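Virulence protein vsdE (Salmonella enterica, PDB 5LQ6) acts as a cysteine hydrolase effector that suppresses host immune responses and contributes to bacterial virulence. Local coordinates at residues 54-66 and 180-193. The protein carries 4 engineered substitutions. Numbering follows the deposited sequence. Where two conformers were deposited one is given.
Sequences SRDNLKQMARYVN and YVQFIDSWKTSNIL
The carbonyl oxygen of S186 is gripped twice: N66 ND2 donates to S186 O at 2.9 Å, and a water donates to it while also donating to A62 O, tying A62 and N66, near the C-terminal end of helix 55-65, to the type I turn D185-K188. In this papain-like fold of clan CA, the helix runs nearly parallel to edge strand 180-184, the segment axes 18° apart, and on over the following loop. That loop carries D185, which bonds H165 and probably belongs to a Cys-His-Asp triad with C76. Small A62 lets the helix come close, A62 CA lying 5.0 Å from S186 CA, and A62 CB meets I184 CG2 of the strand at 3.7 Å and I192 CD1 of the loop. Nearer the helix start, L58 lays both methyls against I184 CD1, an apolar seam that I172 and L83 extend. R55 bridges the wider gap: CG leaves anti to the backbone N (chi1 -172°) and the chain stays extended to NE. L193 CD2 sits 3.7 Å above the centre of the R55 guanidinium. R55 NE gives Q182 OE1 a 2.9 Å bond from above the carbonyl plane, while Q182 NE2 donates to F183 O at 175°, fixing the amide's rotation. A second water accepts from R55 NH2 and Q182 NE2 and donates to L193 O at 2.8 Å.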
ATOM      1  N   SER A  54      -7.808  14.480   3.459  1.00 18.78           N
ATOM      2  CA  SER A  54      -8.799  14.214   4.442  1.00 19.56           C
ATOM      3  C   SER A  54      -9.074  12.716   4.458  1.00 17.33           C
ATOM      4  O   SER A  54      -8.733  11.959   3.520  1.00 16.77           O
ATOM      5  CB  SER A  54     -10.090  14.949   4.091  1.00 19.11           C
ATOM      6  OG  SER A  54     -10.722  14.387   2.952  1.00 20.22           O
ATOM      7  N   ARG A  55      -9.761  12.273   5.497  1.00 16.69           N
ATOM      8  CA  ARG A  55     -10.156  10.883   5.571  1.00 14.86           C
ATOM      9  C   ARG A  55     -11.066  10.518   4.421  1.00 16.69           C
ATOM     10  O   ARG A  55     -10.982   9.449   3.825  1.00 16.81           O
ATOM     11  CB  ARG A  55     -10.775  10.567   6.934  1.00 14.53           C
ATOM     12  CG  ARG A  55     -11.033   9.100   7.149  1.00 14.55           C
ATOM     13  CD  ARG A  55     -11.603   8.898   8.537  1.00 14.09           C
ATOM     14  NE  ARG A  55     -11.766   7.497   8.840  1.00 14.11           N
ATOM     15  CZ  ARG A  55     -12.848   6.794   8.569  1.00 15.33           C
ATOM     16  NH1 ARG A  55     -13.887   7.351   7.941  1.00 17.68           N
ATOM     17  NH2 ARG A  55     -12.890   5.512   8.902  1.00 14.23           N
ATOM     18  N   ASP A  56     -11.978  11.427   4.073  1.00 16.68           N
ATOM     19  CA  ASP A  56     -12.871  11.188   2.973  1.00 18.00           C
ATOM     20  C   ASP A  56     -12.120  11.098   1.628  1.00 17.68           C
ATOM     21  O   ASP A  56     -12.476  10.298   0.763  1.00 17.54           O
ATOM     22  CB  ASP A  56     -13.884  12.332   2.876  1.00 21.50           C
ATOM     23  CG  ASP A  56     -14.845  12.092   1.764  1.00 28.00           C
ATOM     24  OD1 ASP A  56     -15.634  11.145   1.913  1.00 32.58           O
ATOM     25  OD2 ASP A  56     -14.731  12.786   0.719  1.00 35.01           O
ATOM     26  N   ASN A  57     -11.098  11.903   1.442  1.00 16.42           N
ATOM     27  CA  ASN A  57     -10.220  11.770   0.280  1.00 17.12           C
ATOM     28  C   ASN A  57      -9.683  10.355   0.185  1.00 16.66           C
ATOM     29  O   ASN A  57      -9.683   9.737  -0.895  1.00 17.57           O
ATOM     30  CB  ASN A  57      -9.016  12.736   0.285  1.00 17.88           C
ATOM     31  CG  ASN A  57      -9.363  14.213   0.147  1.00 19.65           C
ATOM     32  OD1 ASN A  57      -8.609  15.047   0.644  1.00 21.38           O
ATOM     33  ND2 ASN A  57     -10.426  14.533  -0.565  1.00 22.47           N
ATOM     34  N   LEU A  58      -9.157   9.867   1.300  1.00 15.53           N
ATOM     35  CA  LEU A  58      -8.601   8.517   1.296  1.00 16.03           C
ATOM     36  C   LEU A  58      -9.615   7.441   0.958  1.00 15.09           C
ATOM     37  O   LEU A  58      -9.290   6.459   0.323  1.00 15.88           O
ATOM     38  CB  LEU A  58      -7.942   8.180   2.657  1.00 18.41           C
ATOM     39  CG  LEU A  58      -6.737   8.963   3.050  1.00 22.40           C
ATOM     40  CD1 LEU A  58      -6.352   8.459   4.456  1.00 25.85           C
ATOM     41  CD2 LEU A  58      -5.593   8.744   2.079  1.00 22.02           C
ATOM     42  N   LYS A  59     -10.851   7.595   1.426  1.00 16.34           N
ATOM     43  CA  LYS A  59     -11.872   6.648   1.069  1.00 16.43           C
ATOM     44  C   LYS A  59     -12.061   6.625  -0.436  1.00 17.03           C
ATOM     45  O   LYS A  59     -12.164   5.559  -1.052  1.00 17.20           O
ATOM     46  CB  LYS A  59     -13.218   7.017   1.737  1.00 21.30           C
ATOM     47  CG  LYS A  59     -14.269   5.952   1.630  1.00 27.45           C
ATOM     48  CD  LYS A  59     -15.603   6.414   2.208  1.00 36.46           C
ATOM     49  CE  LYS A  59     -15.434   7.222   3.493  1.00 41.27           C
ATOM     50  NZ  LYS A  59     -16.763   7.640   4.035  1.00 49.53           N
ATOM     51  N   GLN A  60     -12.163   7.806  -1.049  1.00 16.25           N
ATOM     52  CA  GLN A  60     -12.379   7.845  -2.482  0.51 17.87           C
ATOM     53  C   GLN A  60     -11.190   7.251  -3.259  1.00 17.43           C
ATOM     54  O   GLN A  60     -11.376   6.562  -4.239  1.00 17.23           O
ATOM     55  CB  GLN A  60     -12.659   9.272  -2.938  0.51 18.23           C
ATOM     56  CG  GLN A  60     -13.796  10.036  -2.231  0.51 19.70           C
ATOM     57  CD  GLN A  60     -14.954   9.205  -1.661  0.51 23.76           C
ATOM     58  OE1 GLN A  60     -15.577   8.358  -2.345  0.51 26.02           O
ATOM     59  NE2 GLN A  60     -15.264   9.454  -0.393  0.51 25.50           N
ATOM     60  N   MET A  61      -9.987   7.509  -2.772  1.00 15.74           N
ATOM     61  CA  MET A  61      -8.774   6.959  -3.407  1.00 15.62           C
ATOM     62  C   MET A  61      -8.715   5.443  -3.293  1.00 15.08           C
ATOM     63  O   MET A  61      -8.340   4.736  -4.238  1.00 15.17           O
ATOM     64  CB  MET A  61      -7.527   7.607  -2.794  1.00 15.42           C
ATOM     65  CG  MET A  61      -7.449   9.073  -3.132  1.00 17.92           C
ATOM     66  SD  MET A  61      -5.956   9.916  -2.647  1.00 23.04           S
ATOM     67  CE  MET A  61      -4.906   9.493  -4.057  1.00 21.05           C
ATOM     68  N   ALA A  62      -9.104   4.910  -2.146  1.00 14.84           N
ATOM     69  CA  ALA A  62      -9.135   3.458  -1.955  1.00 14.61           C
ATOM     70  C   ALA A  62     -10.176   2.785  -2.814  1.00 16.86           C
ATOM     71  O   ALA A  62      -9.962   1.713  -3.342  1.00 18.06           O
ATOM     72  CB  ALA A  62      -9.373   3.106  -0.502  1.00 16.47           C
ATOM     73  N   ARG A  63     -11.338   3.447  -2.975  1.00 17.32           N
ATOM     74  CA  ARG A  63     -12.342   2.905  -3.887  1.00 18.97           C
ATOM     75  C   ARG A  63     -11.862   2.906  -5.326  1.00 18.99           C
ATOM     76  O   ARG A  63     -12.160   1.975  -6.052  1.00 20.51           O
ATOM     77  CB  ARG A  63     -13.644   3.693  -3.778  1.00 21.36           C
ATOM     78  CG  ARG A  63     -14.404   3.462  -2.488  1.00 23.96           C
ATOM     79  CD  ARG A  63     -15.525   4.457  -2.330  1.00 30.18           C
ATOM     80  NE  ARG A  63     -16.434   4.071  -1.244  1.00 36.61           N
ATOM     81  CZ  ARG A  63     -17.387   4.868  -0.746  1.00 43.28           C
ATOM     82  NH1 ARG A  63     -17.545   6.135  -1.197  1.00 41.02           N
ATOM     83  NH2 ARG A  63     -18.179   4.404   0.203  1.00 44.08           N
ATOM     84  N   TYR A  64     -11.152   3.952  -5.725  1.00 17.51           N
ATOM     85  CA  TYR A  64     -10.667   4.119  -7.101  1.00 18.76           C
ATOM     86  C   TYR A  64      -9.782   2.956  -7.541  1.00 21.09           C
ATOM     87  O   TYR A  64      -9.927   2.420  -8.643  1.00 19.19           O
ATOM     88  CB  TYR A  64      -9.948   5.425  -7.291  1.00 18.57           C
ATOM     89  CG  TYR A  64      -9.456   5.605  -8.698  1.00 18.13           C
ATOM     90  CD1 TYR A  64     -10.304   6.082  -9.703  1.00 22.04           C
ATOM     91  CD2 TYR A  64      -8.154   5.285  -9.060  1.00 19.01           C
ATOM     92  CE1 TYR A  64      -9.862   6.214 -10.989  1.00 20.80           C
ATOM     93  CE2 TYR A  64      -7.713   5.414 -10.371  1.00 21.22           C
ATOM     94  CZ  TYR A  64      -8.569   5.905 -11.330  1.00 23.20           C
ATOM     95  OH  TYR A  64      -8.109   6.057 -12.644  1.00 23.73           O
ATOM     96  N   VAL A  65      -8.841   2.552  -6.682  1.00 16.44           N
ATOM     97  CA  VAL A  65      -7.899   1.551  -7.133  1.00 17.84           C
ATOM     98  C   VAL A  65      -8.455   0.193  -7.389  1.00 18.69           C
ATOM     99  O   VAL A  65      -7.874  -0.592  -8.153  1.00 18.83           O
ATOM    100  CB  VAL A  65      -6.648   1.416  -6.202  1.00 16.15           C
ATOM    101  CG1 VAL A  65      -5.856   2.701  -6.161  1.00 17.26           C
ATOM    102  CG2 VAL A  65      -7.023   0.994  -4.805  1.00 17.09           C
ATOM    103  N   ASN A  66      -9.569  -0.155  -6.730  1.00 17.50           N
ATOM    104  CA  ASN A  66     -10.103  -1.504  -6.824  1.00 19.44           C
ATOM    105  C   ASN A  66     -11.305  -1.520  -7.760  1.00 25.38           C
ATOM    106  O   ASN A  66     -12.357  -1.123  -7.302  1.00 26.69           O
ATOM    107  CB  ASN A  66     -10.437  -2.074  -5.424  1.00 20.36           C
ATOM    108  CG  ASN A  66     -10.609  -3.578  -5.414  1.00 22.29           C
ATOM    109  OD1 ASN A  66     -10.505  -4.238  -6.460  1.00 27.81           O
ATOM    110  ND2 ASN A  66     -10.764  -4.161  -4.220  1.00 18.56           N
ATOM    111  N   TYR A 180      -3.167  11.209  13.281  1.00 12.91           N
ATOM    112  CA  TYR A 180      -3.460   9.832  13.568  1.00 12.49           C
ATOM    113  C   TYR A 180      -3.204   8.990  12.348  1.00 10.70           C
ATOM    114  O   TYR A 180      -3.251   9.469  11.211  1.00 10.27           O
ATOM    115  CB  TYR A 180      -4.902   9.639  14.083  1.00 12.56           C
ATOM    116  CG  TYR A 180      -5.982   9.972  13.118  1.00 12.77           C
ATOM    117  CD1 TYR A 180      -6.476   9.019  12.227  1.00 14.17           C
ATOM    118  CD2 TYR A 180      -6.575  11.213  13.078  1.00 15.33           C
ATOM    119  CE1 TYR A 180      -7.465   9.297  11.332  1.00 14.68           C
ATOM    120  CE2 TYR A 180      -7.568  11.514  12.172  1.00 15.59           C
ATOM    121  CZ  TYR A 180      -8.069  10.556  11.320  1.00 15.40           C
ATOM    122  OH  TYR A 180      -9.090  10.832  10.450  1.00 18.12           O
ATOM    123  N   VAL A 181      -2.941   7.697  12.590  1.00 12.00           N
ATOM    124  CA  VAL A 181      -2.753   6.753  11.481  1.00 10.90           C
ATOM    125  C   VAL A 181      -4.102   6.182  11.042  1.00 11.32           C
ATOM    126  O   VAL A 181      -4.840   5.650  11.851  1.00 13.65           O
ATOM    127  CB  VAL A 181      -1.848   5.590  11.900  1.00 12.41           C
ATOM    128  CG1 VAL A 181      -1.651   4.586  10.776  1.00 13.14           C
ATOM    129  CG2 VAL A 181      -0.514   6.127  12.335  1.00 13.24           C
ATOM    130  N   GLN A 182      -4.404   6.366   9.752  1.00 10.07           N
ATOM    131  CA  GLN A 182      -5.505   5.685   9.135  1.00 10.98           C
ATOM    132  C   GLN A 182      -4.993   4.501   8.324  1.00 10.68           C
ATOM    133  O   GLN A 182      -4.354   4.694   7.293  1.00 11.23           O
ATOM    134  CB  GLN A 182      -6.311   6.619   8.269  1.00 11.92           C
ATOM    135  CG  GLN A 182      -7.513   5.990   7.598  1.00 11.68           C
ATOM    136  CD  GLN A 182      -8.548   5.559   8.594  1.00 12.49           C
ATOM    137  OE1 GLN A 182      -9.114   6.426   9.317  1.00 13.12           O
ATOM    138  NE2 GLN A 182      -8.739   4.254   8.764  1.00 12.58           N
ATOM    139  N   PHE A 183      -5.294   3.303   8.787  1.00 11.57           N
ATOM    140  CA  PHE A 183      -5.077   2.105   7.945  1.00 11.60           C
ATOM    141  C   PHE A 183      -6.080   2.080   6.851  1.00 11.84           C
ATOM    142  O   PHE A 183      -7.259   2.436   7.041  1.00 11.71           O
ATOM    143  CB  PHE A 183      -5.056   0.862   8.807  1.00 12.09           C
ATOM    144  CG  PHE A 183      -3.865   0.800   9.732  1.00 12.72           C
ATOM    145  CD1 PHE A 183      -2.621   0.549   9.239  1.00 13.05           C
ATOM    146  CD2 PHE A 183      -3.984   1.006  11.109  1.00 15.44           C
ATOM    147  CE1 PHE A 183      -1.487   0.468  10.059  1.00 14.38           C
ATOM    148  CE2 PHE A 183      -2.862   0.934  11.913  1.00 16.12           C
ATOM    149  CZ  PHE A 183      -1.627   0.665  11.394  1.00 15.07           C
ATOM    150  N   ILE A 184      -5.623   1.639   5.678  1.00 10.17           N
ATOM    151  CA  ILE A 184      -6.446   1.573   4.467  1.00 10.77           C
ATOM    152  C   ILE A 184      -6.228   0.191   3.857  1.00 11.63           C
ATOM    153  O   ILE A 184      -5.100  -0.188   3.594  1.00 12.46           O
ATOM    154  CB  ILE A 184      -6.117   2.647   3.439  1.00 12.16           C
ATOM    155  CG1 ILE A 184      -6.126   4.025   4.050  1.00 14.66           C
ATOM    156  CG2 ILE A 184      -7.055   2.554   2.271  1.00 12.66           C
ATOM    157  CD1 ILE A 184      -5.281   5.002   3.291  1.00 16.81           C
ATOM    158  N   ASP A 185      -7.284  -0.562   3.642  1.00 11.10           N
ATOM    159  CA  ASP A 185      -7.165  -1.879   2.987  1.00 11.65           C
ATOM    160  C   ASP A 185      -8.093  -1.865   1.808  1.00 12.02           C
ATOM    161  O   ASP A 185      -9.267  -2.271   1.939  1.00 11.63           O
ATOM    162  CB  ASP A 185      -7.392  -3.038   3.958  1.00 11.87           C
ATOM    163  CG  ASP A 185      -7.015  -4.363   3.383  1.00 14.01           C
ATOM    164  OD1 ASP A 185      -6.890  -4.461   2.152  1.00 13.56           O
ATOM    165  OD2 ASP A 185      -6.796  -5.305   4.171  1.00 14.99           O
ATOM    166  N   SER A 186      -7.606  -1.445   0.634  1.00 11.65           N
ATOM    167  CA  SER A 186      -8.444  -1.316  -0.550  1.00 12.04           C
ATOM    168  C   SER A 186      -8.899  -2.671  -1.060  1.00 13.31           C
ATOM    169  O   SER A 186      -9.906  -2.757  -1.796  1.00 14.80           O
ATOM    170  CB  SER A 186      -7.758  -0.539  -1.634  1.00 13.71           C
ATOM    171  OG  SER A 186      -6.584  -1.223  -2.110  1.00 13.72           O
ATOM    172  N   TRP A 187      -8.213  -3.731  -0.670  1.00 12.19           N
ATOM    173  CA  TRP A 187      -8.623  -5.115  -0.995  1.00 13.28           C
ATOM    174  C   TRP A 187      -9.829  -5.574  -0.212  1.00 13.49           C
ATOM    175  O   TRP A 187     -10.666  -6.377  -0.692  1.00 14.81           O
ATOM    176  CB  TRP A 187      -7.423  -6.031  -0.761  1.00 14.00           C
ATOM    177  CG  TRP A 187      -7.651  -7.479  -0.931  1.00 14.79           C
ATOM    178  CD1 TRP A 187      -7.502  -8.167  -2.089  1.00 17.93           C
ATOM    179  CD2 TRP A 187      -8.064  -8.395   0.053  1.00 15.57           C
ATOM    180  NE1 TRP A 187      -7.812  -9.489  -1.879  1.00 19.97           N
ATOM    181  CE2 TRP A 187      -8.118  -9.669  -0.560  1.00 19.32           C
ATOM    182  CE3 TRP A 187      -8.329  -8.295   1.414  1.00 17.49           C
ATOM    183  CZ2 TRP A 187      -8.488 -10.820   0.153  1.00 22.62           C
ATOM    184  CZ3 TRP A 187      -8.696  -9.478   2.135  1.00 20.42           C
ATOM    185  CH2 TRP A 187      -8.790 -10.689   1.480  1.00 21.12           C
ATOM    186  N   LYS A 188      -9.941  -5.137   1.038  1.00 12.42           N
ATOM    187  CA  LYS A 188     -10.970  -5.598   1.966  1.00 13.21           C
ATOM    188  C   LYS A 188     -12.185  -4.698   1.778  1.00 14.19           C
ATOM    189  O   LYS A 188     -12.387  -3.743   2.540  1.00 14.23           O
ATOM    190  CB  LYS A 188     -10.439  -5.562   3.420  1.00 13.53           C
ATOM    191  CG  LYS A 188     -11.379  -6.139   4.491  1.00 15.49           C
ATOM    192  CD  LYS A 188     -11.425  -7.654   4.564  1.00 15.89           C
ATOM    193  CE  LYS A 188     -12.272  -8.075   5.739  1.00 16.76           C
ATOM    194  NZ  LYS A 188     -12.418  -9.556   5.892  1.00 17.85           N
ATOM    195  N   THR A 189     -12.989  -4.996   0.757  1.00 15.57           N
ATOM    196  CA  THR A 189     -14.009  -4.067   0.336  1.00 15.86           C
ATOM    197  C   THR A 189     -15.154  -3.966   1.345  1.00 14.81           C
ATOM    198  O   THR A 189     -15.873  -2.978   1.311  1.00 16.44           O
ATOM    199  CB  THR A 189     -14.549  -4.424  -1.026  1.00 19.19           C
ATOM    200  OG1 THR A 189     -14.958  -5.781  -0.957  1.00 19.79           O
ATOM    201  CG2 THR A 189     -13.500  -4.224  -2.115  1.00 20.51           C
ATOM    202  N   SER A 190     -15.250  -4.890   2.283  1.00 13.97           N
ATOM    203  CA  SER A 190     -16.234  -4.784   3.357  1.00 14.77           C
ATOM    204  C   SER A 190     -15.873  -3.682   4.352  1.00 15.31           C
ATOM    205  O   SER A 190     -16.736  -3.190   5.091  1.00 14.49           O
ATOM    206  CB  SER A 190     -16.369  -6.086   4.104  1.00 15.63           C
ATOM    207  OG  SER A 190     -15.150  -6.548   4.690  1.00 17.26           O
ATOM    208  N   ASN A 191     -14.608  -3.263   4.422  1.00 14.31           N
ATOM    209  CA  ASN A 191     -14.166  -2.269   5.398  1.00 13.31           C
ATOM    210  C   ASN A 191     -12.796  -1.701   4.966  1.00 11.34           C
ATOM    211  O   ASN A 191     -11.771  -2.117   5.472  1.00 13.24           O
ATOM    212  CB  ASN A 191     -14.111  -2.876   6.792  1.00 13.11           C
ATOM    213  CG  ASN A 191     -13.887  -1.913   7.913  1.00 13.46           C
ATOM    214  OD1 ASN A 191     -14.105  -0.714   7.768  1.00 14.91           O
ATOM    215  ND2 ASN A 191     -13.435  -2.395   9.034  1.00 13.80           N
ATOM    216  N   ILE A 192     -12.838  -0.791   4.029  1.00 11.75           N
ATOM    217  CA  ILE A 192     -11.609  -0.318   3.402  1.00 11.06           C
ATOM    218  C   ILE A 192     -10.842   0.654   4.321  1.00 11.46           C
ATOM    219  O   ILE A 192      -9.627   0.840   4.104  1.00 11.27           O
ATOM    220  CB  ILE A 192     -11.836   0.293   2.027  1.00 14.17           C
ATOM    221  CG1 ILE A 192     -12.764   1.488   2.104  1.00 16.21           C
ATOM    222  CG2 ILE A 192     -12.350  -0.770   1.064  1.00 13.97           C
ATOM    223  CD1 ILE A 192     -12.914   2.246   0.794  1.00 19.89           C
ATOM    224  N   LEU A 193     -11.493   1.244   5.307  1.00 10.71           N
ATOM    225  CA  LEU A 193     -10.856   2.105   6.284  1.00 11.55           C
ATOM    226  C   LEU A 193     -11.051   1.546   7.672  1.00 11.50           C
ATOM    227  O   LEU A 193     -11.864   2.088   8.473  1.00 12.26           O
ATOM    228  CB  LEU A 193     -11.324   3.556   6.226  1.00 12.39           C
ATOM    229  CG  LEU A 193     -10.574   4.522   5.325  1.00 20.98           C
ATOM    230  CD1 LEU A 193     -10.246   4.129   3.946  1.00 24.10           C
ATOM    231  CD2 LEU A 193     -11.335   5.863   5.353  1.00 21.31           C
TER
HETATM  232  O   HOH W   1     -11.097   3.844  10.482  1.00 14.60           O
HETATM  233  O   HOH W   2     -11.392  -0.494  -2.463  1.00 16.93           O
HETATM  234  O   HOH W   3     -10.977  -6.974  -3.381  1.00 23.27           O